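Local structure of ectonucleoside triphosphate diphosphohydrolase 4 (Homo sapiens, 6WG5) at residues G226-Q231 with T277-G282. The protein belongs to the GDA1/CD39 nucleoside phosphatase family, whose members share the two-lobed architecture of the actin-like ATPase clan. Residues are numbered along the deposited sequence; the frame is centred on the assembly and turned at random.
Sequences GGVSTQ and TFLGFG. With NAG (2-acetamido-2-deoxy-beta-D-glucopyranose), chain B.
Strands 229-231 and 277-279 run antiparallel at 170°, and Thr230 with Phe278 forms their hydrogen-bonded pair: Phe278 N to Thr230 O is 2.9 Å, and Thr230 N to Phe278 O is 3.2 Å. Phe278 also opens a type II turn that ends at Phe281, with Gly280 at a positive phi of 83°. The turn and the residue after it curl round Val228 O, which accepts weak hydrogen bonds from Gly280 N and Gly282 N. The one side-chain hydrogen bond between the segments comes from Thr230: with its hydroxyl beside the backbone N (chi1 -63°), OG1 donates to Phe281 O at 2.6 Å, arriving from above the carbonyl plane. Phe281 O also accepts from the indole of Trp448. On the same face of the sheet, the edge of the Phe278 ring meets Thr230 O through CD2, while the ring touches Leu366 and Val369. On the other face, both methyls of Leu279 lie by Ser229 OG, CD2 at 3.4 Å, and CD1 also touches Val228 CG1 of the preceding loop at 3.9 Å. The Phe281 ring leads outward to the acetamide methyl of the glycan NAG and makes a cation-pi contact with Arg289. Gly282, at the N-cap position of helix 283-296, lies with its backbone against Gly226 and Gly227. Where regular pairing stops, Val228 O and Phe281 O thus join the turn to loop 226-228 and the start of strand 229-235, the former by weak bonds: a tight turn after a strand borrows a neighbouring segment's carbonyl as acceptor.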
ATOM      1  N   GLY A 226      -5.048   6.155   3.301  1.00 21.51           N
ATOM      2  CA  GLY A 226      -5.059   7.227   2.330  1.00 23.55           C
ATOM      3  C   GLY A 226      -6.102   8.265   2.667  1.00 23.96           C
ATOM      4  O   GLY A 226      -6.614   8.333   3.788  1.00 24.37           O
ATOM      5  N   GLY A 227      -6.421   9.092   1.672  1.00 27.72           N
ATOM      6  CA  GLY A 227      -7.478  10.072   1.854  1.00 24.87           C
ATOM      7  C   GLY A 227      -8.857   9.443   1.830  1.00 27.17           C
ATOM      8  O   GLY A 227      -9.751   9.855   2.575  1.00 31.31           O
ATOM      9  N   VAL A 228      -9.048   8.430   0.987  1.00 28.12           N
ATOM     10  CA  VAL A 228     -10.344   7.798   0.802  1.00 26.21           C
ATOM     11  C   VAL A 228     -10.403   6.427   1.462  1.00 24.11           C
ATOM     12  O   VAL A 228     -11.435   6.057   2.028  1.00 25.81           O
ATOM     13  CB  VAL A 228     -10.689   7.700  -0.702  1.00 30.27           C
ATOM     14  CG1 VAL A 228     -11.927   6.836  -0.927  1.00 29.87           C
ATOM     15  CG2 VAL A 228     -10.910   9.085  -1.283  1.00 26.00           C
ATOM     16  N   SER A 229      -9.319   5.658   1.400  1.00 31.50           N
ATOM     17  CA  SER A 229      -9.344   4.259   1.799  1.00 33.50           C
ATOM     18  C   SER A 229      -8.262   3.967   2.826  1.00 35.02           C
ATOM     19  O   SER A 229      -7.240   4.654   2.900  1.00 37.42           O
ATOM     20  CB  SER A 229      -9.152   3.336   0.590  1.00 31.12           C
ATOM     21  OG  SER A 229     -10.149   3.570  -0.390  1.00 40.81           O
ATOM     22  N   THR A 230      -8.509   2.930   3.621  1.00 27.36           N
ATOM     23  CA  THR A 230      -7.520   2.357   4.521  1.00 23.62           C
ATOM     24  C   THR A 230      -7.268   0.920   4.090  1.00 25.10           C
ATOM     25  O   THR A 230      -8.218   0.160   3.869  1.00 31.30           O
ATOM     26  CB  THR A 230      -7.996   2.408   5.976  1.00 24.80           C
ATOM     27  OG1 THR A 230      -8.147   3.774   6.382  1.00 29.87           O
ATOM     28  CG2 THR A 230      -6.998   1.714   6.901  1.00 25.45           C
ATOM     29  N   GLN A 231      -5.999   0.555   3.962  1.00 27.24           N
ATOM     30  CA  GLN A 231      -5.607  -0.774   3.518  1.00 28.95           C
ATOM     31  C   GLN A 231      -4.716  -1.422   4.566  1.00 26.45           C
ATOM     32  O   GLN A 231      -3.913  -0.746   5.219  1.00 23.03           O
ATOM     33  CB  GLN A 231      -4.872  -0.719   2.173  1.00 32.28           C
ATOM     34  CG  GLN A 231      -4.696  -2.086   1.519  1.00 42.43           C
ATOM     35  CD  GLN A 231      -3.758  -2.054   0.325  1.00 49.22           C
ATOM     36  OE1 GLN A 231      -2.584  -1.698   0.450  1.00 45.38           O
ATOM     37  NE2 GLN A 231      -4.274  -2.427  -0.841  1.00 55.87           N
ATOM     38  N   THR A 277      -9.118  -3.894   1.959  1.00 29.10           N
ATOM     39  CA  THR A 277      -9.212  -2.486   1.599  1.00 26.99           C
ATOM     40  C   THR A 277     -10.585  -1.984   2.015  1.00 24.87           C
ATOM     41  O   THR A 277     -11.592  -2.658   1.775  1.00 32.54           O
ATOM     42  CB  THR A 277      -9.001  -2.285   0.094  1.00 28.78           C
ATOM     43  OG1 THR A 277      -7.830  -2.997  -0.325  1.00 41.05           O
ATOM     44  CG2 THR A 277      -8.831  -0.814  -0.229  1.00 28.75           C
ATOM     45  N   PHE A 278     -10.627  -0.806   2.635  1.00 22.62           N
ATOM     46  CA  PHE A 278     -11.856  -0.257   3.209  1.00 20.17           C
ATOM     47  C   PHE A 278     -12.139   1.098   2.567  1.00 23.97           C
ATOM     48  O   PHE A 278     -11.570   2.117   2.972  1.00 23.43           O
ATOM     49  CB  PHE A 278     -11.731  -0.150   4.725  1.00 24.06           C
ATOM     50  CG  PHE A 278     -11.496  -1.471   5.402  1.00 19.80           C
ATOM     51  CD1 PHE A 278     -12.563  -2.291   5.738  1.00 24.52           C
ATOM     52  CD2 PHE A 278     -10.211  -1.898   5.694  1.00 19.17           C
ATOM     53  CE1 PHE A 278     -12.351  -3.513   6.358  1.00 21.20           C
ATOM     54  CE2 PHE A 278      -9.992  -3.118   6.312  1.00 19.16           C
ATOM     55  CZ  PHE A 278     -11.062  -3.925   6.644  1.00 19.78           C
ATOM     56  N   LEU A 279     -13.021   1.103   1.570  1.00 32.12           N
ATOM     57  CA  LEU A 279     -13.416   2.341   0.912  1.00 36.41           C
ATOM     58  C   LEU A 279     -14.244   3.199   1.859  1.00 37.20           C
ATOM     59  O   LEU A 279     -15.163   2.706   2.518  1.00 40.06           O
ATOM     60  CB  LEU A 279     -14.214   2.036  -0.355  1.00 42.99           C
ATOM     61  CG  LEU A 279     -13.447   1.971  -1.679  1.00 47.87           C
ATOM     62  CD1 LEU A 279     -13.110   3.374  -2.164  1.00 48.39           C
ATOM     63  CD2 LEU A 279     -12.184   1.126  -1.552  1.00 53.07           C
ATOM     64  N   GLY A 280     -13.921   4.486   1.921  1.00 25.42           N
ATOM     65  CA  GLY A 280     -14.621   5.393   2.804  1.00 31.28           C
ATOM     66  C   GLY A 280     -14.136   5.382   4.234  1.00 27.06           C
ATOM     67  O   GLY A 280     -14.813   5.939   5.104  1.00 31.78           O
ATOM     68  N   PHE A 281     -12.986   4.763   4.508  1.00 25.30           N
ATOM     69  CA  PHE A 281     -12.417   4.722   5.850  1.00 27.29           C
ATOM     70  C   PHE A 281     -11.039   5.371   5.903  1.00 21.07           C
ATOM     71  O   PHE A 281     -10.283   5.140   6.852  1.00 25.21           O
ATOM     72  CB  PHE A 281     -12.363   3.279   6.353  1.00 22.02           C
ATOM     73  CG  PHE A 281     -13.719   2.671   6.555  1.00 24.77           C
ATOM     74  CD1 PHE A 281     -14.299   2.638   7.812  1.00 26.06           C
ATOM     75  CD2 PHE A 281     -14.428   2.159   5.482  1.00 27.92           C
ATOM     76  CE1 PHE A 281     -15.555   2.090   7.998  1.00 29.81           C
ATOM     77  CE2 PHE A 281     -15.684   1.610   5.660  1.00 32.15           C
ATOM     78  CZ  PHE A 281     -16.250   1.577   6.920  1.00 32.82           C
ATOM     79  N   GLY A 282     -10.695   6.179   4.901  1.00 20.63           N
ATOM     80  CA  GLY A 282      -9.514   7.006   4.982  1.00 19.32           C
ATOM     81  C   GLY A 282      -9.755   8.235   5.836  1.00 19.65           C
ATOM     82  O   GLY A 282     -10.877   8.540   6.234  1.00 20.28           O
TER
HETATM   83  C1  NAG B   1     -21.267   2.322   7.316  1.00 45.29           C
HETATM   84  C2  NAG B   1     -21.153   2.474   5.796  1.00 44.42           C
HETATM   85  C3  NAG B   1     -22.386   3.178   5.229  1.00 52.56           C
HETATM   86  C4  NAG B   1     -23.674   2.529   5.722  1.00 63.35           C
HETATM   87  C5  NAG B   1     -23.655   2.409   7.238  1.00 64.00           C
HETATM   88  C6  NAG B   1     -24.842   1.658   7.793  1.00 67.87           C
HETATM   89  C7  NAG B   1     -18.984   2.722   4.662  1.00 39.40           C
HETATM   90  C8  NAG B   1     -17.830   3.640   4.394  1.00 40.97           C
HETATM   91  N2  NAG B   1     -19.951   3.213   5.443  1.00 41.42           N
HETATM   92  O3  NAG B   1     -22.335   3.128   3.807  1.00 49.54           O
HETATM   93  O4  NAG B   1     -24.782   3.346   5.359  1.00 80.81           O
HETATM   94  O5  NAG B   1     -22.489   1.682   7.641  1.00 60.73           O
HETATM   95  O6  NAG B   1     -24.627   1.287   9.148  1.00 74.65           O
HETATM   96  O7  NAG B   1     -19.036   1.589   4.195  1.00 41.11           O